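Local coordinates for DUF5037 domain-containing protein (Ruminococcus gnavus, PDB 4GL6), which is of unknown function, a member of the DUF5037 family from a human gut bacterium with no activity yet assigned to it, at residues S35-T43 / F54-E62; S93-D104 / S141-K152. One frame throughout, in Å; residues are numbered along the deposited sequence. Where two conformers were deposited one is given.

Contact 1 (S35-T43 / F54-E62); sequences SDNGAIYAT and FEGSYFNPE
N37 reaches across to N60 with its side-chain amide: ND2 donates to the backbone O of N60 at 2.7 Å, and that acceptor lies in the amide plane of N37. Its CG stands anti to the backbone N (chi1 -169°), which carries the amide over to the facing chain, while OD1 accepts from Q29 and so fixes which way the amide is turned. The backbone O of N37 meets the ring edge of F59, 3.3 Å from CE1. With an alanine in its place, the N60 carbonyl would probably lose this donor and Q29 an acceptor, and a gap would be likely beside the F59 ring. Further along, the two segments form a beta hairpin, 40-43 running antiparallel to 54-59, with paired backbone bonds at I40-Y58 and A42-G56. I40, A42 and Y58 share the apolar face covered by helix 6-18: CB of I40 lies 4.4 Å from CB of Y58, and CB of A42 is 4.2 Å from CE1 of Y58. CD1 of I40 touches only CB of N60, whose OD1 bonds to K9. On the other face, CE1 of Y41 approaches OG of S57 at 3.6 Å, and the E55 carboxylate, bonded to a glycerol probably from the crystallisation liquor, lies by CB of Y41.

Contact 2 (S93-D104 / S141-K152); sequences SQAAENYYIQGD and SAWVYIDASTMK
Y100 and Y145 face each other as a hydrogen-bonded pair, each backbone N donating to the other's O at 2.8 Å. The ladder runs on through Q102-W143 to D104-S141, where NE1 of W143 makes a weak 3.3 Å bond to OD2 of D104, at the ring edge. A water joins OE1 of Q102 to OH of Y145; OE1 also accepts from S199 and NE2 bonds to E202, so both ends of the buried amide have partners. On the opposite face CG2 of I101 meets CG2 of V144, branched side chains suited to an apolar layer. Between A96 and Y99 the register shifts by two, and beyond it a single bridge joins A96 to M151, with E97 N bonded to T150 O and K152 N to A95 O. T150 manages the join: OG1, between its backbone N and carbonyl carbon (chi1 71°), receives N98 N and donates to D147 O. OD1 of D147 accepts from S149 N in an Asx turn, and OD2 bonds to H184. The extended K152 chain crosses E97's at about a right angle. Helix 75-95 covers I101 and V144, helix 184-194 touches Q102 and Y145, and W143 and Y145 stack on Y178 and Y180 of strand 175-182.

Overall arrangement
Contact 1 closes before contact 2 opens along the chain, and the two lie on opposite sides of its centre, about 32 Å apart between centres and about 8 Å between nearest atoms, without touching. They belong to different sheets. Contact 1 joins the two inner strands, 40-46 and 54-59, of an antiparallel four-stranded sheet, whereas contact 2 pairs 99-104, one of the outer strands, with 140-147 in a mixed sheet. Each contact thus holds together a separate sheet. What links the hairpin region to the mixed sheet is helix 75-95, which leads into strand 99-104, together with Y100, which reaches back to K51 and H52 in the connection between the hairpin strands.

Contact 1 (S35-T43 / F54-E62)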
loop_
_atom_site.group_PDB
_atom_site.type_symbol
_atom_site.label_atom_id
_atom_site.label_comp_id
_atom_site.label_asym_id
_atom_site.label_seq_id
_atom_site.Cartn_x
_atom_site.Cartn_y
_atom_site.Cartn_z
ATOM N N SER A 35 21.077 23.985 -5.590
ATOM C CA SER A 35 22.404 23.458 -5.279
ATOM C C SER A 35 22.433 22.154 -4.452
ATOM O O SER A 35 23.375 21.383 -4.589
ATOM C CB SER A 35 23.171 24.548 -4.510
ATOM O OG SER A 35 24.436 24.128 -4.044
ATOM N N ASP A 36 21.440 21.916 -3.589
ATOM C CA ASP A 36 21.419 20.699 -2.746
ATOM C C ASP A 36 21.071 19.530 -3.657
ATOM O O ASP A 36 20.237 19.679 -4.555
ATOM C CB ASP A 36 20.371 20.750 -1.622
ATOM C CG ASP A 36 20.523 21.951 -0.698
ATOM O OD1 ASP A 36 21.631 22.536 -0.611
ATOM O OD2 ASP A 36 19.504 22.295 -0.054
ATOM N N ASN A 37 21.721 18.395 -3.428
ATOM C CA ASN A 37 21.484 17.193 -4.204
ATOM C C ASN A 37 21.048 16.084 -3.241
ATOM O O ASN A 37 21.693 15.036 -3.113
ATOM C CB ASN A 37 22.740 16.836 -5.021
ATOM C CG ASN A 37 22.502 15.734 -6.060
ATOM O OD1 ASN A 37 21.375 15.473 -6.487
ATOM N ND2 ASN A 37 23.586 15.098 -6.484
ATOM N N GLY A 38 19.933 16.336 -2.558
ATOM C CA GLY A 38 19.343 15.359 -1.659
ATOM C C GLY A 38 18.737 14.151 -2.366
ATOM O O GLY A 38 18.767 14.037 -3.598
ATOM N N ALA A 39 18.170 13.251 -1.567
ATOM C CA ALA A 39 17.534 12.042 -2.078
ATOM C C ALA A 39 16.373 12.369 -3.040
ATOM O O ALA A 39 15.670 13.382 -2.854
ATOM C CB ALA A 39 17.021 11.192 -0.915
ATOM N N ILE A 40 16.211 11.531 -4.070
ATOM C CA ILE A 40 15.137 11.636 -5.053
ATOM C C ILE A 40 14.116 10.563 -4.716
ATOM O O ILE A 40 14.459 9.371 -4.690
ATOM C CB ILE A 40 15.622 11.403 -6.497
ATOM C CG1 ILE A 40 16.670 12.434 -6.899
ATOM C CG2 ILE A 40 14.456 11.515 -7.477
ATOM C CD1 ILE A 40 17.296 12.137 -8.255
ATOM N N TYR A 41 12.869 10.984 -4.486
ATOM C CA TYR A 41 11.741 10.088 -4.169
ATOM C C TYR A 41 10.848 9.985 -5.422
ATOM O O TYR A 41 10.178 10.933 -5.785
ATOM C CB TYR A 41 10.980 10.576 -2.919
ATOM C CG TYR A 41 11.866 10.641 -1.674
ATOM C CD1 TYR A 41 12.069 9.508 -0.873
ATOM C CD2 TYR A 41 12.512 11.842 -1.301
ATOM C CE1 TYR A 41 12.885 9.571 0.256
ATOM C CE2 TYR A 41 13.333 11.913 -0.177
ATOM C CZ TYR A 41 13.519 10.781 0.599
ATOM O OH TYR A 41 14.341 10.848 1.714
ATOM N N ALA A 42 10.849 8.811 -6.043
ATOM C CA ALA A 42 10.161 8.538 -7.299
ATOM C C ALA A 42 8.924 7.647 -7.143
ATOM O O ALA A 42 9.040 6.558 -6.575
ATOM C CB ALA A 42 11.152 7.836 -8.234
ATOM N N THR A 43 7.770 8.085 -7.676
ATOM C CA THR A 43 6.541 7.278 -7.713
ATOM C C THR A 43 6.582 6.492 -9.021
ATOM O O THR A 43 6.504 7.082 -10.102
ATOM C CB THR A 43 5.292 8.155 -7.642
ATOM O OG1 THR A 43 5.265 8.754 -6.349
ATOM C CG2 THR A 43 4.016 7.347 -7.852
ATOM N N PHE A 54 4.319 2.582 -6.568
ATOM C CA PHE A 54 5.221 2.360 -5.432
ATOM C C PHE A 54 6.350 3.375 -5.434
ATOM O O PHE A 54 6.748 3.842 -6.503
ATOM C CB PHE A 54 5.779 0.951 -5.428
ATOM C CG PHE A 54 6.652 0.616 -6.601
ATOM C CD1 PHE A 54 6.088 0.236 -7.817
ATOM C CD2 PHE A 54 8.052 0.623 -6.476
ATOM C CE1 PHE A 54 6.899 -0.088 -8.901
ATOM C CE2 PHE A 54 8.869 0.288 -7.548
ATOM C CZ PHE A 54 8.291 -0.071 -8.765
ATOM N N GLU A 55 6.845 3.710 -4.238
ATOM C CA GLU A 55 7.898 4.713 -4.084
ATOM C C GLU A 55 9.265 4.049 -3.995
ATOM O O GLU A 55 9.403 2.959 -3.463
ATOM C CB GLU A 55 7.642 5.615 -2.874
ATOM C CG GLU A 55 8.404 6.928 -2.910
ATOM C CD GLU A 55 8.038 7.852 -1.759
ATOM O OE1 GLU A 55 8.344 7.471 -0.603
ATOM O OE2 GLU A 55 7.480 8.969 -2.012
ATOM N N GLY A 56 10.252 4.714 -4.583
ATOM C CA GLY A 56 11.653 4.310 -4.588
ATOM C C GLY A 56 12.496 5.526 -4.226
ATOM O O GLY A 56 12.111 6.664 -4.489
ATOM N N SER A 57 13.658 5.270 -3.644
ATOM C CA SER A 57 14.549 6.293 -3.132
ATOM C C SER A 57 15.877 6.184 -3.923
ATOM O O SER A 57 16.469 5.114 -3.957
ATOM C CB SER A 57 14.707 6.019 -1.639
ATOM O OG SER A 57 15.245 7.124 -0.970
ATOM N N TYR A 58 16.306 7.270 -4.589
ATOM C CA TYR A 58 17.533 7.296 -5.427
ATOM C C TYR A 58 18.408 8.535 -5.162
ATOM O O TYR A 58 17.963 9.499 -4.551
ATOM C CB TYR A 58 17.170 7.258 -6.940
ATOM C CG TYR A 58 16.344 6.056 -7.362
ATOM C CD1 TYR A 58 14.958 6.055 -7.230
ATOM C CD2 TYR A 58 16.949 4.896 -7.875
ATOM C CE1 TYR A 58 14.190 4.935 -7.590
ATOM C CE2 TYR A 58 16.192 3.766 -8.242
ATOM C CZ TYR A 58 14.817 3.784 -8.103
ATOM O OH TYR A 58 14.048 2.693 -8.446
ATOM N N PHE A 59 19.666 8.462 -5.601
ATOM C CA PHE A 59 20.633 9.579 -5.543
ATOM C C PHE A 59 21.234 9.696 -6.942
ATOM O O PHE A 59 21.616 8.679 -7.524
ATOM C CB PHE A 59 21.711 9.333 -4.480
ATOM C CG PHE A 59 22.826 10.347 -4.481
ATOM C CD1 PHE A 59 22.676 11.579 -3.838
ATOM C CD2 PHE A 59 24.059 10.061 -5.107
ATOM C CE1 PHE A 59 23.725 12.505 -3.838
ATOM C CE2 PHE A 59 25.108 10.987 -5.101
ATOM C CZ PHE A 59 24.937 12.209 -4.464
ATOM N N ASN A 60 21.281 10.922 -7.469
ATOM C CA ASN A 60 21.793 11.200 -8.809
ATOM C C ASN A 60 23.064 12.034 -8.673
ATOM O O ASN A 60 22.963 13.197 -8.288
ATOM C CB ASN A 60 20.743 11.946 -9.633
ATOM C CG ASN A 60 21.179 12.184 -11.059
ATOM O OD1 ASN A 60 21.485 11.250 -11.794
ATOM N ND2 ASN A 60 21.186 13.433 -11.462
ATOM N N PRO A 61 24.258 11.455 -8.990
ATOM C CA PRO A 61 25.515 12.213 -8.815
ATOM C C PRO A 61 25.642 13.500 -9.649
ATOM O O PRO A 61 25.003 13.619 -10.697
ATOM C CB PRO A 61 26.598 11.198 -9.195
ATOM C CG PRO A 61 25.956 9.871 -8.997
ATOM C CD PRO A 61 24.535 10.062 -9.405
ATOM N N GLU A 62 26.500 14.414 -9.181
ATOM C CA GLU A 62 26.701 15.753 -9.778
ATOM C C GLU A 62 27.120 15.773 -11.269
ATOM O O GLU A 62 26.336 16.215 -12.103
ATOM C CB GLU A 62 27.695 16.593 -8.920
ATOM C CG GLU A 62 27.440 18.093 -8.961
ATOM C CD GLU A 62 26.077 18.457 -8.368
ATOM O OE1 GLU A 62 25.755 18.008 -7.247
ATOM O OE2 GLU A 62 25.308 19.174 -9.034
#

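Contact 2 (S93-D104 / S141-K152)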
loop_
_atom_site.group_PDB
_atom_site.type_symbol
_atom_site.label_atom_id
_atom_site.label_comp_id
_atom_site.label_asym_id
_atom_site.label_seq_id
_atom_site.Cartn_x
_atom_site.Cartn_y
_atom_site.Cartn_z
ATOM N N SER A 93 -13.793 -8.255 -3.059
ATOM C CA SER A 93 -14.461 -8.520 -4.352
ATOM C C SER A 93 -15.825 -9.177 -4.230
ATOM O O SER A 93 -16.612 -9.111 -5.186
ATOM C CB SER A 93 -13.585 -9.364 -5.257
ATOM O OG SER A 93 -13.302 -10.595 -4.618
ATOM N N GLN A 94 -16.065 -9.844 -3.094
ATOM C CA GLN A 94 -17.360 -10.467 -2.799
ATOM C C GLN A 94 -18.321 -9.472 -2.131
ATOM O O GLN A 94 -19.531 -9.673 -2.152
ATOM C CB GLN A 94 -17.194 -11.698 -1.900
ATOM C CG GLN A 94 -16.323 -12.815 -2.456
ATOM C CD GLN A 94 -16.520 -14.128 -1.711
ATOM O OE1 GLN A 94 -17.400 -14.918 -2.053
ATOM N NE2 GLN A 94 -15.688 -14.375 -0.706
ATOM N N ALA A 95 -17.778 -8.401 -1.536
ATOM C CA ALA A 95 -18.549 -7.345 -0.855
ATOM C C ALA A 95 -19.016 -6.185 -1.758
ATOM O O ALA A 95 -20.115 -5.643 -1.536
ATOM C CB ALA A 95 -17.710 -6.776 0.282
ATOM N N ALA A 96 -18.182 -5.791 -2.731
ATOM C CA ALA A 96 -18.494 -4.682 -3.680
ATOM C C ALA A 96 -17.930 -4.922 -5.091
ATOM O O ALA A 96 -17.089 -5.803 -5.258
ATOM C CB ALA A 96 -17.974 -3.363 -3.135
ATOM N N GLU A 97 -18.408 -4.162 -6.087
ATOM C CA GLU A 97 -17.942 -4.297 -7.492
ATOM C C GLU A 97 -16.762 -3.378 -7.783
ATOM O O GLU A 97 -15.773 -3.826 -8.357
ATOM C CB GLU A 97 -19.041 -3.997 -8.516
ATOM C CG GLU A 97 -20.283 -4.869 -8.414
ATOM C CD GLU A 97 -21.420 -4.421 -9.333
ATOM O OE1 GLU A 97 -21.161 -3.766 -10.366
ATOM O OE2 GLU A 97 -22.592 -4.723 -9.025
ATOM N N ASN A 98 -16.903 -2.097 -7.428
ATOM C CA ASN A 98 -15.848 -1.077 -7.600
ATOM C C ASN A 98 -15.175 -0.749 -6.282
ATOM O O ASN A 98 -15.845 -0.487 -5.280
ATOM C CB ASN A 98 -16.380 0.236 -8.168
ATOM C CG ASN A 98 -16.382 0.262 -9.655
ATOM O OD1 ASN A 98 -15.650 1.068 -10.253
ATOM N ND2 ASN A 98 -17.128 -0.660 -10.277
ATOM N N TYR A 99 -13.849 -0.714 -6.313
ATOM C CA TYR A 99 -13.043 -0.487 -5.129
ATOM C C TYR A 99 -11.576 -0.311 -5.498
ATOM O O TYR A 99 -11.165 -0.645 -6.607
ATOM C CB TYR A 99 -13.155 -1.691 -4.155
ATOM C CG TYR A 99 -12.897 -3.015 -4.844
ATOM C CD1 TYR A 99 -11.595 -3.480 -5.056
ATOM C CD2 TYR A 99 -13.946 -3.782 -5.329
ATOM C CE1 TYR A 99 -11.350 -4.681 -5.718
ATOM C CE2 TYR A 99 -13.710 -4.997 -5.984
ATOM C CZ TYR A 99 -12.409 -5.439 -6.178
ATOM O OH TYR A 99 -12.182 -6.622 -6.827
ATOM N N TYR A 100 -10.796 0.190 -4.549
ATOM C CA TYR A 100 -9.361 0.309 -4.713
ATOM C C TYR A 100 -8.736 -0.155 -3.398
ATOM O O TYR A 100 -9.053 0.405 -2.333
ATOM C CB TYR A 100 -8.957 1.741 -5.042
ATOM C CG TYR A 100 -7.504 1.848 -5.459
ATOM C CD1 TYR A 100 -6.482 1.922 -4.497
ATOM C CD2 TYR A 100 -7.143 1.885 -6.806
ATOM C CE1 TYR A 100 -5.143 2.023 -4.872
ATOM C CE2 TYR A 100 -5.808 1.998 -7.191
ATOM C CZ TYR A 100 -4.811 2.065 -6.218
ATOM O OH TYR A 100 -3.495 2.167 -6.573
ATOM N N ILE A 101 -7.869 -1.166 -3.476
ATOM C CA ILE A 101 -7.194 -1.713 -2.312
ATOM C C ILE A 101 -5.749 -1.255 -2.389
ATOM O O ILE A 101 -5.021 -1.636 -3.306
ATOM C CB ILE A 101 -7.257 -3.247 -2.294
ATOM C CG1 ILE A 101 -8.727 -3.722 -2.350
ATOM C CG2 ILE A 101 -6.537 -3.782 -1.064
ATOM C CD1 ILE A 101 -8.884 -5.213 -2.581
ATOM N N GLN A 102 -5.332 -0.449 -1.416
ATOM C CA GLN A 102 -3.969 0.088 -1.355
ATOM C C GLN A 102 -3.179 -0.536 -0.189
ATOM O O GLN A 102 -3.476 -0.281 0.981
ATOM C CB GLN A 102 -4.024 1.593 -1.177
ATOM C CG GLN A 102 -2.695 2.295 -1.359
ATOM C CD GLN A 102 -2.758 3.717 -0.882
ATOM O OE1 GLN A 102 -2.873 3.967 0.314
ATOM N NE2 GLN A 102 -2.649 4.645 -1.797
ATOM N N GLY A 103 -2.175 -1.334 -0.519
ATOM C CA GLY A 103 -1.312 -1.960 0.482
ATOM C C GLY A 103 -0.224 -0.987 0.888
ATOM O O GLY A 103 0.362 -0.346 0.025
ATOM N N ASP A 104 0.046 -0.897 2.192
ATOM C CA ASP A 104 1.033 0.017 2.779
ATOM C C ASP A 104 1.994 -0.778 3.663
ATOM O O ASP A 104 1.802 -0.883 4.873
ATOM C CB ASP A 104 0.279 1.114 3.558
ATOM C CG ASP A 104 1.197 2.173 4.179
ATOM O OD1 ASP A 104 2.370 2.353 3.779
ATOM O OD2 ASP A 104 0.699 2.852 5.082
ATOM N N SER A 141 -0.428 -1.986 6.629
ATOM C CA SER A 141 -1.772 -1.460 6.683
ATOM C C SER A 141 -2.394 -1.583 5.309
ATOM O O SER A 141 -1.689 -1.575 4.308
ATOM C CB SER A 141 -1.730 -0.013 7.120
ATOM O OG SER A 141 -1.094 0.053 8.380
ATOM N N ALA A 142 -3.706 -1.770 5.270
ATOM C CA ALA A 142 -4.456 -1.807 4.010
ATOM C C ALA A 142 -5.441 -0.661 4.040
ATOM O O ALA A 142 -6.180 -0.533 5.022
ATOM C CB ALA A 142 -5.179 -3.111 3.858
ATOM N N TRP A 143 -5.411 0.180 2.999
ATOM C CA TRP A 143 -6.331 1.309 2.831
ATOM C C TRP A 143 -7.242 0.913 1.708
ATOM O O TRP A 143 -6.859 0.990 0.544
ATOM C CB TRP A 143 -5.570 2.606 2.540
ATOM C CG TRP A 143 -4.557 2.894 3.611
ATOM C CD1 TRP A 143 -3.231 2.476 3.663
ATOM C CD2 TRP A 143 -4.774 3.618 4.839
ATOM N NE1 TRP A 143 -2.634 2.901 4.809
ATOM C CE2 TRP A 143 -3.502 3.603 5.557
ATOM C CE3 TRP A 143 -5.847 4.272 5.394
ATOM C CZ2 TRP A 143 -3.342 4.226 6.794
ATOM C CZ3 TRP A 143 -5.684 4.901 6.630
ATOM C CH2 TRP A 143 -4.461 4.867 7.318
ATOM N N VAL A 144 -8.444 0.463 2.068
ATOM C CA VAL A 144 -9.456 0.027 1.124
ATOM C C VAL A 144 -10.488 1.140 0.932
ATOM O O VAL A 144 -11.047 1.653 1.901
ATOM C CB VAL A 144 -10.162 -1.228 1.616
ATOM C CG1 VAL A 144 -11.207 -1.664 0.601
ATOM C CG2 VAL A 144 -9.138 -2.344 1.843
ATOM N N TYR A 145 -10.744 1.482 -0.329
ATOM C CA TYR A 145 -11.712 2.509 -0.736
ATOM C C TYR A 145 -12.798 1.829 -1.582
ATOM O O TYR A 145 -12.487 1.334 -2.657
ATOM C CB TYR A 145 -10.971 3.608 -1.522
ATOM C CG TYR A 145 -9.918 4.300 -0.675
ATOM C CD1 TYR A 145 -10.276 5.308 0.221
ATOM C CD2 TYR A 145 -8.582 3.904 -0.720
ATOM C CE1 TYR A 145 -9.333 5.921 1.030
ATOM C CE2 TYR A 145 -7.626 4.512 0.085
ATOM C CZ TYR A 145 -8.009 5.523 0.960
ATOM O OH TYR A 145 -7.084 6.144 1.761
ATOM N N ILE A 146 -14.038 1.765 -1.070
ATOM C CA ILE A 146 -15.163 1.093 -1.732
ATOM C C ILE A 146 -16.188 2.086 -2.272
ATOM O O ILE A 146 -16.492 3.076 -1.608
ATOM C CB ILE A 146 -15.911 0.156 -0.748
ATOM C CG1 ILE A 146 -14.984 -0.944 -0.226
ATOM C CG2 ILE A 146 -17.113 -0.491 -1.434
ATOM C CD1 ILE A 146 -15.620 -1.835 0.821
ATOM N N ASP A 147 -16.716 1.796 -3.467
ATOM C CA ASP A 147 -17.806 2.562 -4.083
ATOM C C ASP A 147 -19.029 1.960 -3.421
ATOM O O ASP A 147 -19.431 0.835 -3.741
ATOM C CB ASP A 147 -17.820 2.371 -5.607
ATOM C CG ASP A 147 -18.910 3.157 -6.311
ATOM O OD1 ASP A 147 -19.890 3.578 -5.657
ATOM O OD2 ASP A 147 -18.776 3.341 -7.548
ATOM N N ALA A 148 -19.591 2.699 -2.465
ATOM C CA ALA A 148 -20.739 2.235 -1.666
ATOM C C ALA A 148 -21.994 1.992 -2.487
ATOM O O ALA A 148 -22.836 1.235 -2.067
ATOM C CB ALA A 148 -21.018 3.195 -0.514
ATOM N N SER A 149 -22.113 2.620 -3.654
ATOM C CA SER A 149 -23.252 2.373 -4.553
ATOM C C SER A 149 -23.252 0.953 -5.151
ATOM O O SER A 149 -24.308 0.437 -5.504
ATOM C CB SER A 149 -23.268 3.398 -5.693
ATOM O OG SER A 149 -22.149 3.242 -6.547
ATOM N N THR A 150 -22.068 0.336 -5.228
ATOM C CA THR A 150 -21.868 -0.966 -5.847
ATOM C C THR A 150 -21.686 -2.126 -4.850
ATOM O O THR A 150 -20.923 -3.052 -5.147
ATOM C CB THR A 150 -20.644 -0.889 -6.792
ATOM O OG1 THR A 150 -19.443 -0.790 -6.017
ATOM C CG2 THR A 150 -20.757 0.300 -7.752
HETATM N N MSE A 151 -22.358 -2.093 -3.685
HETATM C CA MSE A 151 -22.276 -3.218 -2.707
HETATM C C MSE A 151 -23.001 -4.434 -3.297
HETATM O O MSE A 151 -24.000 -4.269 -3.994
HETATM C CB MSE A 151 -22.936 -2.904 -1.352
HETATM C CG MSE A 151 -22.407 -1.718 -0.599
HETATM SE SE MSE A 151 -20.538 -1.765 -0.145
HETATM C CE MSE A 151 -20.490 -3.292 1.079
ATOM N N LYS A 152 -22.506 -5.638 -3.000
ATOM C CA LYS A 152 -23.079 -6.898 -3.513
ATOM C C LYS A 152 -24.090 -7.576 -2.557
ATOM O O LYS A 152 -24.403 -8.765 -2.725
ATOM C CB LYS A 152 -21.949 -7.868 -3.926
ATOM C CG LYS A 152 -21.185 -7.430 -5.163
ATOM C CD LYS A 152 -20.210 -8.482 -5.684
ATOM C CE LYS A 152 -19.683 -8.101 -7.062
ATOM N NZ LYS A 152 -18.778 -9.113 -7.668
HETATM O O HOH W 1 -4.679 5.597 1.283
#